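Local coordinates for protein HspA (Thermosynechococcus vulcanus, PDB 6EWN) that probably acts as a small heat shock chaperone, binding unfolding client proteins through an alpha-crystallin domain, at residues A35-I40 and Q66-L71. Residues are numbered along the deposited sequence; the frame is centred on the assembly and turned at random.
Sequences AEAVSI and QRVIPL. With URE (urea), chain Q.
The backbone oxygen of I40 takes the N-H of R67 in a hydrogen bond of 2.8 Å from R67 N to I40 O. The bond is bent to 140° at the hydrogen. The CA of Q66 also approaches this oxygen, a C-H...O contact of 3.2 Å from Q66 CA to I40 O. In return, I40 N donates to R67 O, although the modelled separation is too short to be taken literally. I40 and R67 thus form an isolated antiparallel hydrogen-bonded bridge at the edge of strand 38-42, which also pairs with strand 29-33 through S39 and Q32. The side chains of the bridged pair run side by side in the same direction, with CG2 of I40 3.4 Å from CB of R67; I40 also reaches V19 and R67 touches F2.

Beyond the bridge the chains part, the CA atoms of A37 and P70 being 6.0 Å apart; no further hydrogen bond joins the segments, and the side-chain contacts are mainly apolar. E36 OE1 approaches L71 O without bonding, both being acceptors. A methyl of V68, CG1, meets CB of A37 at 4.0 Å, though its exact position is uncertain. L71 crosses V38 aslant, its CD1 3.7 Å from V38 CG2; chi1 of -156° sets CG1 anti to the backbone N and leaves CG2, anti to the carbonyl carbon, to meet L71. L71 also packs on L15, and I69 on L17.

A urea molecule lies beside 66-71, its oxygen 3.1 Å from P70 CD, within a pocket formed by V68, I69 and P70. One bridge and a few methyl contacts therefore join these segments of the alpha-crystallin domain, an arrangement that would fit early loosening in 2 M urea.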
ATOM      1  N   ALA A  35       4.564   9.458 -13.682  1.00 30.98           N
ATOM      2  CA  ALA A  35       5.443  10.609 -13.521  1.00 15.91           C
ATOM      3  C   ALA A  35       5.854  10.785 -12.064  1.00 13.03           C
ATOM      4  O   ALA A  35       5.223  11.566 -11.349  1.00 20.33           O
ATOM      5  CB  ALA A  35       4.770  11.870 -14.036  1.00 28.77           C
ATOM      6  N   GLU A  36       6.898  10.044 -11.639  1.00 16.55           N
ATOM      7  CA  GLU A  36       7.428   9.927 -10.281  1.00 10.50           C
ATOM      8  C   GLU A  36       6.375   9.981  -9.192  1.00 14.74           C
ATOM      9  O   GLU A  36       6.677  10.398  -8.065  1.00 19.41           O
ATOM     10  CB  GLU A  36       8.485  11.016 -10.012  1.00 14.22           C
ATOM     11  CG  GLU A  36       7.983  12.421 -10.013  1.00  2.84           C
ATOM     12  CD  GLU A  36       8.910  13.441  -9.324  1.00  3.84           C
ATOM     13  OE1 GLU A  36       9.072  13.410  -8.097  1.00  5.00           O
ATOM     14  OE2 GLU A  36       9.447  14.305 -10.012  1.00  1.74           O
ATOM     15  N   ALA A  37       5.154   9.544  -9.501  1.00 26.42           N
ATOM     16  CA  ALA A  37       4.013   9.659  -8.600  1.00 19.92           C
ATOM     17  C   ALA A  37       3.473   8.259  -8.313  1.00 13.01           C
ATOM     18  O   ALA A  37       2.709   7.705  -9.106  1.00 14.35           O
ATOM     19  CB  ALA A  37       2.945  10.573  -9.189  1.00 22.17           C
ATOM     20  N   VAL A  38       3.848   7.732  -7.148  1.00  7.61           N
ATOM     21  CA  VAL A  38       3.525   6.374  -6.738  1.00 11.43           C
ATOM     22  C   VAL A  38       2.094   6.370  -6.194  1.00 29.18           C
ATOM     23  O   VAL A  38       1.751   7.200  -5.349  1.00 23.71           O
ATOM     24  CB  VAL A  38       4.541   5.891  -5.686  1.00 24.88           C
ATOM     25  CG1 VAL A  38       4.679   4.353  -5.619  1.00 14.75           C
ATOM     26  CG2 VAL A  38       5.931   6.531  -5.963  1.00 35.26           C
ATOM     27  N   SER A  39       1.244   5.466  -6.691  1.00  8.70           N
ATOM     28  CA  SER A  39      -0.171   5.488  -6.374  1.00  8.71           C
ATOM     29  C   SER A  39      -0.518   4.381  -5.393  1.00  6.15           C
ATOM     30  O   SER A  39      -0.080   3.239  -5.549  1.00  4.84           O
ATOM     31  CB  SER A  39      -0.997   5.333  -7.659  1.00 11.65           C
ATOM     32  OG  SER A  39      -2.376   5.612  -7.490  1.00 10.13           O
ATOM     33  N   ILE A  40      -1.361   4.715  -4.396  1.00 28.56           N
ATOM     34  CA  ILE A  40      -2.014   3.726  -3.514  1.00 12.93           C
ATOM     35  C   ILE A  40      -3.480   3.540  -3.920  1.00 10.98           C
ATOM     36  O   ILE A  40      -4.201   4.511  -4.190  1.00 15.26           O
ATOM     37  CB  ILE A  40      -1.889   4.128  -2.026  1.00  8.44           C
ATOM     38  CG1 ILE A  40      -0.771   3.347  -1.349  1.00 12.41           C
ATOM     39  CG2 ILE A  40      -3.228   3.916  -1.250  1.00 21.46           C
ATOM     40  CD1 ILE A  40      -1.063   2.875   0.032  1.00 19.02           C
ATOM     41  N   GLN A  66      -7.329   6.144  -3.115  1.00 28.11           N
ATOM     42  CA  GLN A  66      -6.559   6.629  -4.257  1.00 16.50           C
ATOM     43  C   GLN A  66      -5.524   7.632  -3.751  1.00 36.39           C
ATOM     44  O   GLN A  66      -5.658   8.858  -3.942  1.00 39.09           O
ATOM     45  CB  GLN A  66      -7.470   7.242  -5.323  1.00  9.35           C
ATOM     46  CG  GLN A  66      -7.745   6.368  -6.488  1.00  5.00           C
ATOM     47  CD  GLN A  66      -8.099   7.197  -7.680  1.00  2.11           C
ATOM     48  OE1 GLN A  66      -9.257   7.333  -8.034  1.00  0.86           O
ATOM     49  NE2 GLN A  66      -7.095   7.752  -8.325  1.00  9.10           N
ATOM     50  N   ARG A  67      -4.485   7.100  -3.108  1.00 29.77           N
ATOM     51  CA  ARG A  67      -3.420   7.877  -2.490  1.00 17.61           C
ATOM     52  C   ARG A  67      -2.222   7.852  -3.406  1.00 12.90           C
ATOM     53  O   ARG A  67      -2.088   6.985  -4.267  1.00 26.67           O
ATOM     54  CB  ARG A  67      -3.035   7.306  -1.120  1.00  9.27           C
ATOM     55  CG  ARG A  67      -2.634   8.299  -0.085  1.00  7.38           C
ATOM     56  CD  ARG A  67      -2.347   7.628   1.314  1.00 10.18           C
ATOM     57  NE  ARG A  67      -2.871   8.445   2.433  1.00  4.89           N
ATOM     58  CZ  ARG A  67      -2.158   9.046   3.386  1.00  2.75           C
ATOM     59  NH1 ARG A  67      -0.843   8.920   3.486  1.00  7.65           N
ATOM     60  NH2 ARG A  67      -2.763   9.746   4.303  1.00  5.59           N
ATOM     61  N   VAL A  68      -1.338   8.808  -3.207  1.00 14.88           N
ATOM     62  CA  VAL A  68      -0.147   8.853  -4.021  1.00 10.40           C
ATOM     63  C   VAL A  68       1.071   9.142  -3.141  1.00 13.29           C
ATOM     64  O   VAL A  68       1.694   8.215  -2.600  1.00 14.86           O
ATOM     65  CB  VAL A  68      -0.342   9.906  -5.129  1.00  4.92           C
ATOM     66  CG1 VAL A  68       0.401   9.538  -6.326  1.00  9.04           C
ATOM     67  CG2 VAL A  68      -1.794  10.038  -5.485  1.00 26.21           C
ATOM     68  N   ILE A  69       1.386  10.429  -2.980  1.00 16.15           N
ATOM     69  CA  ILE A  69       2.516  10.976  -2.234  1.00 18.33           C
ATOM     70  C   ILE A  69       3.632  11.431  -3.174  1.00 28.06           C
ATOM     71  O   ILE A  69       4.213  10.606  -3.907  1.00 20.67           O
ATOM     72  CB  ILE A  69       3.073   9.992  -1.208  1.00 16.49           C
ATOM     73  CG1 ILE A  69       2.012   9.682  -0.162  1.00  8.59           C
ATOM     74  CG2 ILE A  69       4.264  10.622  -0.564  1.00 17.61           C
ATOM     75  CD1 ILE A  69       2.464   8.828   0.959  1.00  8.94           C
ATOM     76  N   PRO A  70       3.998  12.711  -3.151  1.00 11.64           N
ATOM     77  CA  PRO A  70       5.158  13.161  -3.928  1.00  7.50           C
ATOM     78  C   PRO A  70       6.492  12.693  -3.344  1.00 13.24           C
ATOM     79  O   PRO A  70       6.650  12.447  -2.143  1.00  6.06           O
ATOM     80  CB  PRO A  70       5.056  14.693  -3.869  1.00 19.16           C
ATOM     81  CG  PRO A  70       3.677  15.003  -3.275  1.00 11.68           C
ATOM     82  CD  PRO A  70       3.315  13.832  -2.467  1.00 18.03           C
ATOM     83  N   LEU A  71       7.483  12.648  -4.226  1.00  5.87           N
ATOM     84  CA  LEU A  71       8.817  12.149  -3.962  1.00 11.09           C
ATOM     85  C   LEU A  71       9.864  13.261  -4.128  1.00  9.43           C
ATOM     86  O   LEU A  71       9.604  14.259  -4.806  1.00 10.49           O
ATOM     87  CB  LEU A  71       9.105  11.012  -4.951  1.00  6.51           C
ATOM     88  CG  LEU A  71       9.362   9.573  -4.596  1.00  5.00           C
ATOM     89  CD1 LEU A  71       8.933   8.728  -5.706  1.00 12.98           C
ATOM     90  CD2 LEU A  71      10.772   9.398  -4.497  1.00 17.40           C
TER
HETATM   91  C   URE Q 215       0.263  13.519  -1.386  1.00 24.28           C
HETATM   92  O   URE Q 215       0.504  14.598  -1.485  1.00 38.17           O
HETATM   93  N1  URE Q 215      -0.099  12.627  -2.437  1.00 15.00           N
HETATM   94  N2  URE Q 215       0.420  13.236  -0.077  1.00 24.37           N